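PDB 4R94: initiator protein NS1 from Murine minute virus, which nicks viral DNA at replication origins and unwinds it as a helicase to initiate and direct genome replication, the nicking residing in the N-terminal domain described here. Local coordinates for residues F26-K31 with E181-L186; F99-T104 with R147-Y152; V116-G121 with Y227-D232; Y210-K215 with G243-V248. All blocks are in the same frame, centred on the assembly; numbering follows the deposited sequence.

Interaction 1. Residues F26-K31 with E181-L186; sequences FSFVFK and EWVTLL
V29 and T184 face each other as an antiparallel hydrogen-bonded pair and set the register of these two strands. V29 N gives its hydrogen to T184 O at 3.0 Å, while T184 N returns a bond to V29 O at 2.9 Å. One more bond closes each end: K31 N to W182 O, and L186 N to S27 O at 2.9 Å, the latter nearly straight at 169°. On the V29 side of the sheet the T184 hydroxyl leans against the valine, OG1 lying 3.4 Å from V29 CB. K31 starts with CG between its backbone N and carbonyl carbon (chi1 65°) and then runs extended, crossing T184 at about a right angle; its NZ ends 3.5 Å from T184 CG2, and a water joins the ammonium to E181 O. The face of F28, F30, V183 and L185 is apolar. V183 lies alongside F30 and puts CG2 over one face of its ring, a CH-pi contact, and L185 CD1 reaches F28 CE1 at 3.6 Å. A second water links S27 N with L186 O.

What positions the shorter strand is the turn before it: E181, with positive phi, ends helix 167-179 in a Schellman motif, and after W182 the strand starts at V183. Strand 183-185 thus extends the antiparallel sheet of the nickase domain: strand 24-31 also pairs with strand 125-134, which carries the metal-binding histidines, and V29 rests on H129. Helix 142-160 packs on the F28, F30 and V183 side, where W145, L149 and W153 meet these side chains and W153 NE1 also bonds K31 O.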
# COMPACT_ATOMS: atom_id res chain seq x y z
N PHE A 26 -6.65 -6.83 -9.18
CA PHE A 26 -7.41 -5.75 -8.55
C PHE A 26 -6.50 -4.57 -8.23
O PHE A 26 -5.30 -4.73 -8.01
CB PHE A 26 -8.05 -6.20 -7.24
CG PHE A 26 -9.05 -7.32 -7.36
CD1 PHE A 26 -10.03 -7.30 -8.34
CD2 PHE A 26 -9.04 -8.36 -6.45
CE1 PHE A 26 -10.96 -8.34 -8.42
CE2 PHE A 26 -9.96 -9.39 -6.53
CZ PHE A 26 -10.92 -9.38 -7.52
N SER A 27 -7.09 -3.39 -8.16
CA SER A 27 -6.40 -2.20 -7.71
C SER A 27 -7.11 -1.64 -6.50
O SER A 27 -8.30 -1.31 -6.56
CB SER A 27 -6.35 -1.15 -8.84
OG SER A 27 -5.92 0.11 -8.34
N PHE A 28 -6.40 -1.61 -5.37
CA PHE A 28 -6.93 -1.03 -4.13
C PHE A 28 -6.11 0.17 -3.67
O PHE A 28 -4.93 0.30 -4.00
CB PHE A 28 -6.90 -2.05 -2.97
CG PHE A 28 -7.71 -3.29 -3.22
CD1 PHE A 28 -9.08 -3.28 -3.04
CD2 PHE A 28 -7.09 -4.47 -3.59
CE1 PHE A 28 -9.83 -4.41 -3.24
CE2 PHE A 28 -7.84 -5.63 -3.79
CZ PHE A 28 -9.21 -5.58 -3.64
N VAL A 29 -6.73 1.06 -2.90
CA VAL A 29 -5.99 2.06 -2.16
C VAL A 29 -6.36 1.96 -0.69
O VAL A 29 -7.55 1.93 -0.33
CB VAL A 29 -6.25 3.49 -2.67
CG1 VAL A 29 -5.53 4.50 -1.82
CG2 VAL A 29 -5.79 3.62 -4.11
N PHE A 30 -5.34 1.85 0.16
CA PHE A 30 -5.49 1.88 1.61
C PHE A 30 -5.22 3.30 2.04
O PHE A 30 -4.20 3.89 1.64
CB PHE A 30 -4.53 0.90 2.29
CG PHE A 30 -4.91 -0.56 2.15
CD1 PHE A 30 -4.79 -1.22 0.93
CD2 PHE A 30 -5.33 -1.28 3.27
CE1 PHE A 30 -5.12 -2.57 0.83
CE2 PHE A 30 -5.65 -2.62 3.17
CZ PHE A 30 -5.55 -3.28 1.96
N LYS A 31 -6.11 3.86 2.84
CA LYS A 31 -5.87 5.23 3.29
C LYS A 31 -6.40 5.46 4.69
O LYS A 31 -6.91 4.54 5.32
CB LYS A 31 -6.52 6.23 2.32
CG LYS A 31 -8.01 6.13 2.28
CD LYS A 31 -8.56 6.97 1.13
CE LYS A 31 -10.03 6.71 0.91
NZ LYS A 31 -10.50 7.39 -0.35
N GLU A 181 -15.14 4.01 3.82
CA GLU A 181 -14.36 3.21 2.87
C GLU A 181 -12.90 3.62 2.82
O GLU A 181 -12.42 4.13 1.80
CB GLU A 181 -14.98 3.31 1.48
CG GLU A 181 -16.36 2.70 1.40
CD GLU A 181 -16.82 2.45 -0.03
OE1 GLU A 181 -16.29 3.09 -0.97
OE2 GLU A 181 -17.71 1.59 -0.21
N TRP A 182 -12.19 3.39 3.92
CA TRP A 182 -10.77 3.68 3.95
C TRP A 182 -9.95 2.64 3.18
O TRP A 182 -8.72 2.73 3.13
CB TRP A 182 -10.28 3.78 5.40
CG TRP A 182 -10.73 5.04 6.10
CD1 TRP A 182 -11.65 5.95 5.65
CD2 TRP A 182 -10.27 5.52 7.36
NE1 TRP A 182 -11.79 6.97 6.57
CE2 TRP A 182 -10.95 6.72 7.63
CE3 TRP A 182 -9.35 5.04 8.30
CZ2 TRP A 182 -10.75 7.46 8.80
CZ3 TRP A 182 -9.14 5.77 9.46
CH2 TRP A 182 -9.84 6.97 9.70
N VAL A 183 -10.62 1.62 2.63
CA VAL A 183 -10.02 0.88 1.53
C VAL A 183 -10.90 1.06 0.31
O VAL A 183 -12.09 0.74 0.37
CB VAL A 183 -9.90 -0.63 1.80
CG1 VAL A 183 -9.28 -1.31 0.60
CG2 VAL A 183 -9.05 -0.89 3.06
N THR A 184 -10.35 1.59 -0.78
CA THR A 184 -11.12 1.77 -2.00
C THR A 184 -10.72 0.72 -3.05
O THR A 184 -9.61 0.20 -3.02
CB THR A 184 -10.95 3.18 -2.60
OG1 THR A 184 -9.59 3.39 -3.00
CG2 THR A 184 -11.36 4.25 -1.61
N LEU A 185 -11.64 0.45 -3.97
CA LEU A 185 -11.44 -0.48 -5.08
C LEU A 185 -11.66 0.26 -6.40
O LEU A 185 -12.66 0.97 -6.54
CB LEU A 185 -12.41 -1.66 -4.95
CG LEU A 185 -12.58 -2.56 -6.17
CD1 LEU A 185 -11.37 -3.46 -6.36
CD2 LEU A 185 -13.88 -3.36 -6.02
N LEU A 186 -10.75 0.09 -7.34
CA LEU A 186 -10.90 0.74 -8.65
C LEU A 186 -12.09 0.16 -9.39
O LEU A 186 -12.22 -1.06 -9.53
CB LEU A 186 -9.64 0.56 -9.50
CG LEU A 186 -9.71 1.33 -10.83
CD1 LEU A 186 -9.64 2.82 -10.56
CD2 LEU A 186 -8.59 0.89 -11.77
O HOH W 1 -9.80 -3.11 -9.24
O HOH W 2 -13.09 6.41 0.23

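Interaction 2. Residues F99-T104 with R147-Y152; sequences FEVLNT and RQLNVY
E100 lies over the ring of Y152, and its atoms can be followed outward across that face. CB sits above the ring centre, 3.9 Å from the centroid, as a CH-pi contact. With CG anti to the carbonyl carbon (chi1 -72°) and the chain extended beyond it, the carboxylate is carried past the same ring toward its root: CD is 3.8 Å from Y152 CD1, and OE1 comes to 3.2 Å from that carbon. Carboxylate and ring planes stand 46° apart. The oxygen's hydrogen-bonding partner is W156 NE1, one turn further along helix 142-160, which holds the acid in this position.

V101 comes at the ring from its edge, CG2 lying 3.7 Å from Y152 CD2. The same methyl touches L149 CD2 at 3.6 Å and, a little further off, Q148 CB, so one methyl meets all three residues. At the outer end a water binds T104 OG1, Y152 OH and Q148 OE1, tying the polar tips together where the two segments make no direct hydrogen bond.

The segment axes pass 9.8 Å apart at 128°, packing helix 81-104 against helix 142-160 beside the antiparallel sheet of a rolling-circle (HUH-type) nickase domain.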
# COMPACT_ATOMS: atom_id res chain seq x y z
N PHE A 99 -2.78 -10.57 3.75
CA PHE A 99 -2.48 -11.97 4.10
C PHE A 99 -3.65 -12.61 4.86
O PHE A 99 -3.93 -13.79 4.67
CB PHE A 99 -1.19 -12.06 4.91
CG PHE A 99 0.03 -11.60 4.15
CD1 PHE A 99 0.01 -11.50 2.77
CD2 PHE A 99 1.20 -11.28 4.82
CE1 PHE A 99 1.14 -11.08 2.08
CE2 PHE A 99 2.32 -10.87 4.13
CZ PHE A 99 2.29 -10.77 2.77
N GLU A 100 -4.34 -11.83 5.69
CA GLU A 100 -5.52 -12.34 6.40
C GLU A 100 -6.61 -12.74 5.42
O GLU A 100 -7.24 -13.78 5.60
CB GLU A 100 -6.04 -11.30 7.40
CG GLU A 100 -5.12 -11.15 8.59
CD GLU A 100 -5.56 -10.11 9.60
OE1 GLU A 100 -6.00 -9.01 9.20
OE2 GLU A 100 -5.43 -10.38 10.82
N VAL A 101 -6.82 -11.95 4.36
CA VAL A 101 -7.85 -12.30 3.40
C VAL A 101 -7.40 -13.50 2.56
O VAL A 101 -8.21 -14.37 2.26
CB VAL A 101 -8.22 -11.10 2.52
CG1 VAL A 101 -9.28 -11.49 1.49
CG2 VAL A 101 -8.76 -10.00 3.43
N LEU A 102 -6.12 -13.55 2.20
CA LEU A 102 -5.60 -14.73 1.49
C LEU A 102 -5.87 -16.01 2.31
O LEU A 102 -6.27 -17.03 1.74
CB LEU A 102 -4.10 -14.60 1.22
CG LEU A 102 -3.69 -13.56 0.17
CD1 LEU A 102 -2.17 -13.48 0.12
CD2 LEU A 102 -4.26 -13.92 -1.18
N ASN A 103 -5.64 -15.94 3.61
CA ASN A 103 -5.90 -17.09 4.49
C ASN A 103 -7.37 -17.50 4.42
O ASN A 103 -7.69 -18.70 4.32
CB ASN A 103 -5.52 -16.79 5.94
CG ASN A 103 -4.04 -16.92 6.19
OD1 ASN A 103 -3.32 -17.58 5.43
ND2 ASN A 103 -3.57 -16.31 7.28
N THR A 104 -8.26 -16.51 4.45
CA THR A 104 -9.70 -16.78 4.38
C THR A 104 -10.04 -17.61 3.15
O THR A 104 -10.88 -18.51 3.21
CB THR A 104 -10.50 -15.47 4.38
OG1 THR A 104 -10.39 -14.88 5.67
CG2 THR A 104 -11.96 -15.71 4.06
N ARG A 147 -14.45 -5.20 0.72
CA ARG A 147 -15.14 -5.21 2.01
C ARG A 147 -14.32 -5.90 3.10
O ARG A 147 -14.18 -5.37 4.21
CB ARG A 147 -16.50 -5.88 1.88
CG ARG A 147 -17.26 -5.90 3.20
CD ARG A 147 -18.72 -6.28 3.00
NE ARG A 147 -18.85 -7.52 2.24
CZ ARG A 147 -18.77 -8.74 2.78
NH1 ARG A 147 -18.54 -8.87 4.08
NH2 ARG A 147 -18.90 -9.81 2.01
N GLN A 148 -13.77 -7.08 2.79
CA GLN A 148 -12.99 -7.84 3.75
C GLN A 148 -11.74 -7.08 4.16
O GLN A 148 -11.39 -7.00 5.34
CB GLN A 148 -12.60 -9.20 3.18
CG GLN A 148 -13.79 -10.11 2.96
CD GLN A 148 -14.49 -10.44 4.26
OE1 GLN A 148 -13.83 -10.72 5.27
NE2 GLN A 148 -15.81 -10.41 4.26
N LEU A 149 -11.06 -6.53 3.16
CA LEU A 149 -9.88 -5.73 3.41
C LEU A 149 -10.21 -4.54 4.30
O LEU A 149 -9.42 -4.22 5.18
CB LEU A 149 -9.24 -5.25 2.09
CG LEU A 149 -8.47 -6.32 1.31
CD1 LEU A 149 -7.95 -5.71 0.01
CD2 LEU A 149 -7.32 -6.97 2.13
N ASN A 150 -11.35 -3.90 4.09
CA ASN A 150 -11.71 -2.75 4.91
C ASN A 150 -12.02 -3.18 6.34
O ASN A 150 -11.71 -2.46 7.29
CB ASN A 150 -12.90 -1.99 4.32
CG ASN A 150 -12.85 -0.49 4.62
OD1 ASN A 150 -13.31 0.31 3.82
ND2 ASN A 150 -12.28 -0.12 5.75
N VAL A 151 -12.60 -4.37 6.50
CA VAL A 151 -12.81 -4.91 7.87
C VAL A 151 -11.48 -5.05 8.61
O VAL A 151 -11.32 -4.53 9.73
CB VAL A 151 -13.52 -6.27 7.85
CG1 VAL A 151 -13.48 -6.91 9.26
CG2 VAL A 151 -14.94 -6.10 7.36
N TYR A 152 -10.51 -5.71 8.00
CA TYR A 152 -9.23 -5.93 8.68
C TYR A 152 -8.44 -4.64 8.85
O TYR A 152 -7.79 -4.44 9.88
CB TYR A 152 -8.40 -6.97 7.93
CG TYR A 152 -8.97 -8.37 8.06
CD1 TYR A 152 -9.16 -8.95 9.31
CD2 TYR A 152 -9.34 -9.08 6.93
CE1 TYR A 152 -9.70 -10.23 9.43
CE2 TYR A 152 -9.87 -10.35 7.03
CZ TYR A 152 -10.05 -10.91 8.28
OH TYR A 152 -10.59 -12.18 8.37
O HOH W 3 -12.00 -12.80 5.81

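Interaction 3. Residues V116-G121 with Y227-D232; sequences VQHEWG and YFLSSD. With MG (magnesium ion), chain B.
Q117 runs out extended from its strand, CG anti to the backbone N (chi1 178°), and S230 sets OG anti to its carbonyl carbon (chi1 -50°), bringing amide and hydroxyl together on one side of the sheet. S230 OG donates to Q117 OE1 over a very short 2.5 Å. The other end of the amide turns back along its own strand: Q117 NE2 gives a hydrogen to E119 OE2 at 2.9 Å, close to the amide plane, using the anti lone pair of that oxygen. Y227 CB packs against NE2 from across the strands.

Beneath these groups the strands run antiparallel, with V116 and S231 as a hydrogen-bonded pair. V116 N binds S231 O at 2.7 Å, and S231 N binds back to V116 O. Further along, F228 and L229 together face H118 as a beta bulge: H118 N reaches L229 O, and F228 N reaches H118 O at 2.8 Å. On the other side of the sheet F228 presents its edge to W120, CZ lying 3.8 Å from CE3, and the H118 imidazole, bonded to D91 and W126, lies alongside L229.

E119 divides its carboxylate. The second-shell glutamine, itself gripped by S230 and R245, probably limits rotation of the acid. OE1 binds the magnesium ion at 2.1 Å, which H127, H129 and three waters complete as six-coordinate, while OE2 takes the Q117 amide and a salt bridge from K214. Each oxygen thus has its own task, a division that probably steadies the metal site that nicking requires.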
# COMPACT_ATOMS: atom_id res chain seq x y z
N VAL A 116 2.93 -3.17 -3.85
CA VAL A 116 2.50 -2.19 -2.88
C VAL A 116 3.30 -0.91 -3.08
O VAL A 116 4.52 -0.97 -3.24
CB VAL A 116 2.70 -2.77 -1.45
CG1 VAL A 116 2.66 -1.69 -0.38
CG2 VAL A 116 1.68 -3.89 -1.20
N GLN A 117 2.65 0.26 -3.11
CA GLN A 117 3.40 1.52 -3.19
C GLN A 117 2.77 2.62 -2.35
O GLN A 117 1.61 3.03 -2.55
CB GLN A 117 3.52 2.02 -4.64
CG GLN A 117 4.26 3.35 -4.73
CD GLN A 117 4.95 3.51 -6.08
OE1 GLN A 117 5.82 2.71 -6.43
NE2 GLN A 117 4.60 4.56 -6.82
N HIS A 118 3.55 3.11 -1.39
CA HIS A 118 3.13 4.21 -0.53
C HIS A 118 3.43 5.53 -1.19
O HIS A 118 4.54 5.74 -1.67
CB HIS A 118 3.86 4.17 0.81
CG HIS A 118 3.58 2.94 1.61
ND1 HIS A 118 2.65 2.90 2.61
CD2 HIS A 118 4.12 1.70 1.52
CE1 HIS A 118 2.64 1.68 3.14
NE2 HIS A 118 3.51 0.93 2.48
N GLU A 119 2.44 6.41 -1.17
CA GLU A 119 2.53 7.72 -1.83
C GLU A 119 1.97 8.85 -0.96
O GLU A 119 1.35 8.63 0.09
CB GLU A 119 1.78 7.70 -3.17
CG GLU A 119 2.31 6.67 -4.16
CD GLU A 119 1.64 6.74 -5.52
OE1 GLU A 119 0.52 7.30 -5.64
OE2 GLU A 119 2.23 6.19 -6.46
N TRP A 120 2.19 10.08 -1.43
CA TRP A 120 1.68 11.25 -0.74
C TRP A 120 0.95 12.09 -1.76
O TRP A 120 1.56 12.66 -2.66
CB TRP A 120 2.80 12.06 -0.09
CG TRP A 120 2.28 13.17 0.76
CD1 TRP A 120 1.94 14.44 0.36
CD2 TRP A 120 2.04 13.12 2.16
NE1 TRP A 120 1.50 15.17 1.43
CE2 TRP A 120 1.55 14.38 2.56
CE3 TRP A 120 2.19 12.12 3.12
CZ2 TRP A 120 1.21 14.67 3.88
CZ3 TRP A 120 1.85 12.41 4.44
CH2 TRP A 120 1.37 13.67 4.80
N GLY A 121 -0.37 12.14 -1.63
CA GLY A 121 -1.18 12.90 -2.57
C GLY A 121 -1.27 14.36 -2.18
O GLY A 121 -1.23 14.70 -0.99
N TYR A 227 6.44 9.16 -4.14
CA TYR A 227 6.32 7.86 -3.47
C TYR A 227 7.34 7.75 -2.34
O TYR A 227 8.43 8.33 -2.39
CB TYR A 227 6.50 6.70 -4.46
CG TYR A 227 7.95 6.43 -4.85
CD1 TYR A 227 8.57 7.16 -5.87
CD2 TYR A 227 8.70 5.44 -4.21
CE1 TYR A 227 9.89 6.94 -6.21
CE2 TYR A 227 10.01 5.20 -4.56
CZ TYR A 227 10.61 5.95 -5.56
OH TYR A 227 11.92 5.73 -5.91
N PHE A 228 6.97 7.00 -1.31
CA PHE A 228 7.86 6.71 -0.19
C PHE A 228 8.66 5.42 -0.39
O PHE A 228 9.86 5.38 -0.18
CB PHE A 228 7.08 6.55 1.11
CG PHE A 228 6.49 7.82 1.66
CD1 PHE A 228 7.28 8.73 2.36
CD2 PHE A 228 5.13 8.06 1.56
CE1 PHE A 228 6.71 9.88 2.91
CE2 PHE A 228 4.56 9.20 2.08
CZ PHE A 228 5.36 10.12 2.77
N LEU A 229 7.95 4.37 -0.77
CA LEU A 229 8.40 3.01 -0.54
C LEU A 229 7.54 2.10 -1.41
O LEU A 229 6.32 2.32 -1.50
CB LEU A 229 8.23 2.64 0.95
CG LEU A 229 8.66 1.28 1.48
CD1 LEU A 229 10.17 1.29 1.69
CD2 LEU A 229 7.96 0.94 2.79
N SER A 230 8.15 1.11 -2.06
CA SER A 230 7.40 0.13 -2.83
C SER A 230 7.89 -1.27 -2.52
O SER A 230 9.00 -1.45 -2.03
CB SER A 230 7.52 0.38 -4.33
OG SER A 230 7.23 1.73 -4.62
N SER A 231 7.06 -2.26 -2.82
CA SER A 231 7.47 -3.66 -2.67
C SER A 231 6.59 -4.56 -3.51
O SER A 231 5.48 -4.19 -3.89
CB SER A 231 7.41 -4.10 -1.22
OG SER A 231 6.12 -3.88 -0.66
N ASP A 232 7.05 -5.78 -3.77
CA ASP A 232 6.22 -6.68 -4.52
C ASP A 232 6.45 -8.12 -4.08
O ASP A 232 7.37 -8.40 -3.30
CB ASP A 232 6.48 -6.52 -6.03
CG ASP A 232 7.93 -6.78 -6.39
OD1 ASP A 232 8.37 -7.94 -6.24
OD2 ASP A 232 8.60 -5.84 -6.84
MG MG B . -1.51 7.69 -5.59
O HOH W 4 -3.56 8.18 -5.78
O HOH W 5 -0.83 9.72 -5.58
O HOH W 6 -1.55 7.65 -7.65

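Interaction 4. Residues Y210-K215 with G243-V248; sequences YFLTKK and GERHLV
R245 packs its guanidinium against L212, joining helix 242-252 to the predicted RCR-3 motif of the nickase; that motif carries Y210, the active-site tyrosine, followed by a type I turn from F211 to K214. The arginine bends at chi3 (58°) and lays the group flat beneath the leucine, whose CD2 sits over the centre of one face, 3.5 Å above the plane. NE donates at 2.8 Å to a water that in turn gives hydrogens to L212 O and K214 O, pinning the turn. The far nitrogens serve the sheet: NH2 bonds Q117 OE1, NH1 bonds S230 OG, and Y227 forms a cation-pi contact with the group.

H246 comes next, with its imidazole beside the turn: CE1 is 3.5 Å from T213 O, which lies near the ring plane. NE2 is held by E242 from the same helix. A second water, at the edge of the ring and in its plane, spans ND1 and L212 O.

One helical turn on from R245, V248 takes the other branch of the leucine, CG1 meeting L212 CD1 at 3.6 Å, and L17 of helix 8-19 touches both residues. Just before the turn, Y210 O accepts two bonds from one residue, T213 OG1 at 2.7 Å and T213 N at 3.0 Å.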
# COMPACT_ATOMS: atom_id res chain seq x y z
N TYR A 210 3.52 3.38 -14.88
CA TYR A 210 2.92 4.37 -14.00
C TYR A 210 3.58 4.40 -12.60
O TYR A 210 4.16 5.41 -12.22
CB TYR A 210 1.40 4.14 -13.88
CG TYR A 210 0.73 5.16 -13.00
CD1 TYR A 210 0.64 6.49 -13.40
CD2 TYR A 210 0.22 4.80 -11.77
CE1 TYR A 210 0.05 7.44 -12.58
CE2 TYR A 210 -0.37 5.75 -10.94
CZ TYR A 210 -0.46 7.06 -11.35
OH TYR A 210 -1.04 7.98 -10.52
N PHE A 211 3.50 3.33 -11.81
CA PHE A 211 4.01 3.48 -10.44
C PHE A 211 5.52 3.74 -10.39
O PHE A 211 5.99 4.51 -9.56
CB PHE A 211 3.64 2.27 -9.57
CG PHE A 211 2.18 2.22 -9.24
CD1 PHE A 211 1.60 3.23 -8.49
CD2 PHE A 211 1.37 1.19 -9.72
CE1 PHE A 211 0.24 3.22 -8.19
CE2 PHE A 211 0.01 1.16 -9.43
CZ PHE A 211 -0.56 2.18 -8.68
N LEU A 212 6.27 3.12 -11.29
CA LEU A 212 7.72 3.34 -11.33
C LEU A 212 8.12 4.70 -11.93
O LEU A 212 9.30 5.05 -11.96
CB LEU A 212 8.40 2.20 -12.11
CG LEU A 212 8.35 0.81 -11.46
CD1 LEU A 212 9.27 -0.19 -12.18
CD2 LEU A 212 8.68 0.90 -9.96
N THR A 213 7.15 5.48 -12.41
CA THR A 213 7.48 6.81 -12.93
C THR A 213 7.47 7.90 -11.87
O THR A 213 7.87 9.04 -12.16
CB THR A 213 6.50 7.26 -14.05
OG1 THR A 213 5.22 7.57 -13.50
CG2 THR A 213 6.36 6.20 -15.12
N LYS A 214 7.03 7.59 -10.66
CA LYS A 214 6.88 8.61 -9.62
C LYS A 214 8.22 9.11 -9.09
O LYS A 214 9.24 8.41 -9.18
CB LYS A 214 6.03 8.08 -8.44
CG LYS A 214 4.65 7.51 -8.81
CD LYS A 214 3.76 8.55 -9.49
CE LYS A 214 2.36 7.97 -9.78
NZ LYS A 214 1.50 7.86 -8.55
N LYS A 215 8.22 10.31 -8.54
CA LYS A 215 9.41 10.89 -7.91
C LYS A 215 9.53 10.51 -6.43
O LYS A 215 8.54 10.50 -5.70
CB LYS A 215 9.38 12.42 -8.04
CG LYS A 215 10.59 13.11 -7.42
CD LYS A 215 10.80 14.50 -8.00
CE LYS A 215 12.01 15.19 -7.38
NZ LYS A 215 12.35 16.45 -8.11
N GLY A 243 16.52 6.16 -9.56
CA GLY A 243 17.16 6.09 -10.86
C GLY A 243 17.03 4.72 -11.49
O GLY A 243 16.83 4.60 -12.69
N GLU A 244 17.11 3.68 -10.67
CA GLU A 244 17.02 2.31 -11.15
C GLU A 244 15.60 1.98 -11.58
O GLU A 244 15.38 1.19 -12.50
CB GLU A 244 17.50 1.33 -10.06
CG GLU A 244 18.99 1.51 -9.72
CD GLU A 244 19.46 0.64 -8.56
OE1 GLU A 244 18.79 0.61 -7.51
OE2 GLU A 244 20.51 -0.01 -8.71
N ARG A 245 14.62 2.56 -10.88
CA ARG A 245 13.23 2.34 -11.22
C ARG A 245 12.92 2.92 -12.60
O ARG A 245 12.23 2.30 -13.41
CB ARG A 245 12.33 2.97 -10.14
CG ARG A 245 12.36 2.22 -8.80
CD ARG A 245 11.89 3.11 -7.65
NE ARG A 245 10.54 3.62 -7.87
CZ ARG A 245 9.45 3.13 -7.29
NH1 ARG A 245 9.54 2.09 -6.46
NH2 ARG A 245 8.26 3.67 -7.57
N HIS A 246 13.45 4.11 -12.88
CA HIS A 246 13.27 4.71 -14.20
C HIS A 246 13.98 3.90 -15.28
O HIS A 246 13.47 3.77 -16.39
CB HIS A 246 13.76 6.16 -14.19
CG HIS A 246 12.98 7.04 -13.27
ND1 HIS A 246 11.61 6.97 -13.16
CD2 HIS A 246 13.38 8.00 -12.40
CE1 HIS A 246 11.19 7.86 -12.27
NE2 HIS A 246 12.25 8.49 -11.80
N LEU A 247 15.15 3.34 -14.96
CA LEU A 247 15.79 2.41 -15.89
C LEU A 247 14.91 1.19 -16.18
O LEU A 247 14.82 0.74 -17.32
CB LEU A 247 17.14 1.94 -15.36
CG LEU A 247 18.35 2.88 -15.40
CD1 LEU A 247 19.58 2.10 -14.95
CD2 LEU A 247 18.54 3.46 -16.78
N VAL A 248 14.26 0.64 -15.16
CA VAL A 248 13.33 -0.47 -15.40
C VAL A 248 12.21 -0.10 -16.39
O VAL A 248 11.90 -0.88 -17.28
CB VAL A 248 12.69 -0.94 -14.07
CG1 VAL A 248 11.57 -1.95 -14.35
CG2 VAL A 248 13.76 -1.56 -13.19
O HOH W 7 9.87 5.82 -9.40
O HOH W 8 10.00 5.54 -14.85

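In the fold
Interaction 3 is the buried one, while interactions 1, 2 and 4 are partly buried. Interactions 1 and 3 pair strands of one antiparallel sheet by backbone bonds, and strand 125-134 lies between 24-31 and 112-121. Interaction 2 instead joins two helices through side chains and a water; it meets interaction 1 where F28 packs on L149 and N150 OD1 weakly accepts from V183 N. Interaction 4 fastens a loop to a helix with waters and a leucine, and touches interaction 3 through a salt bridge and an arginine-glutamine hydrogen bond. Interactions 3 and 4 thus bring polar, charged groups together by the metal, whereas interaction 2, across the chain's centre from interaction 4, is mostly packing.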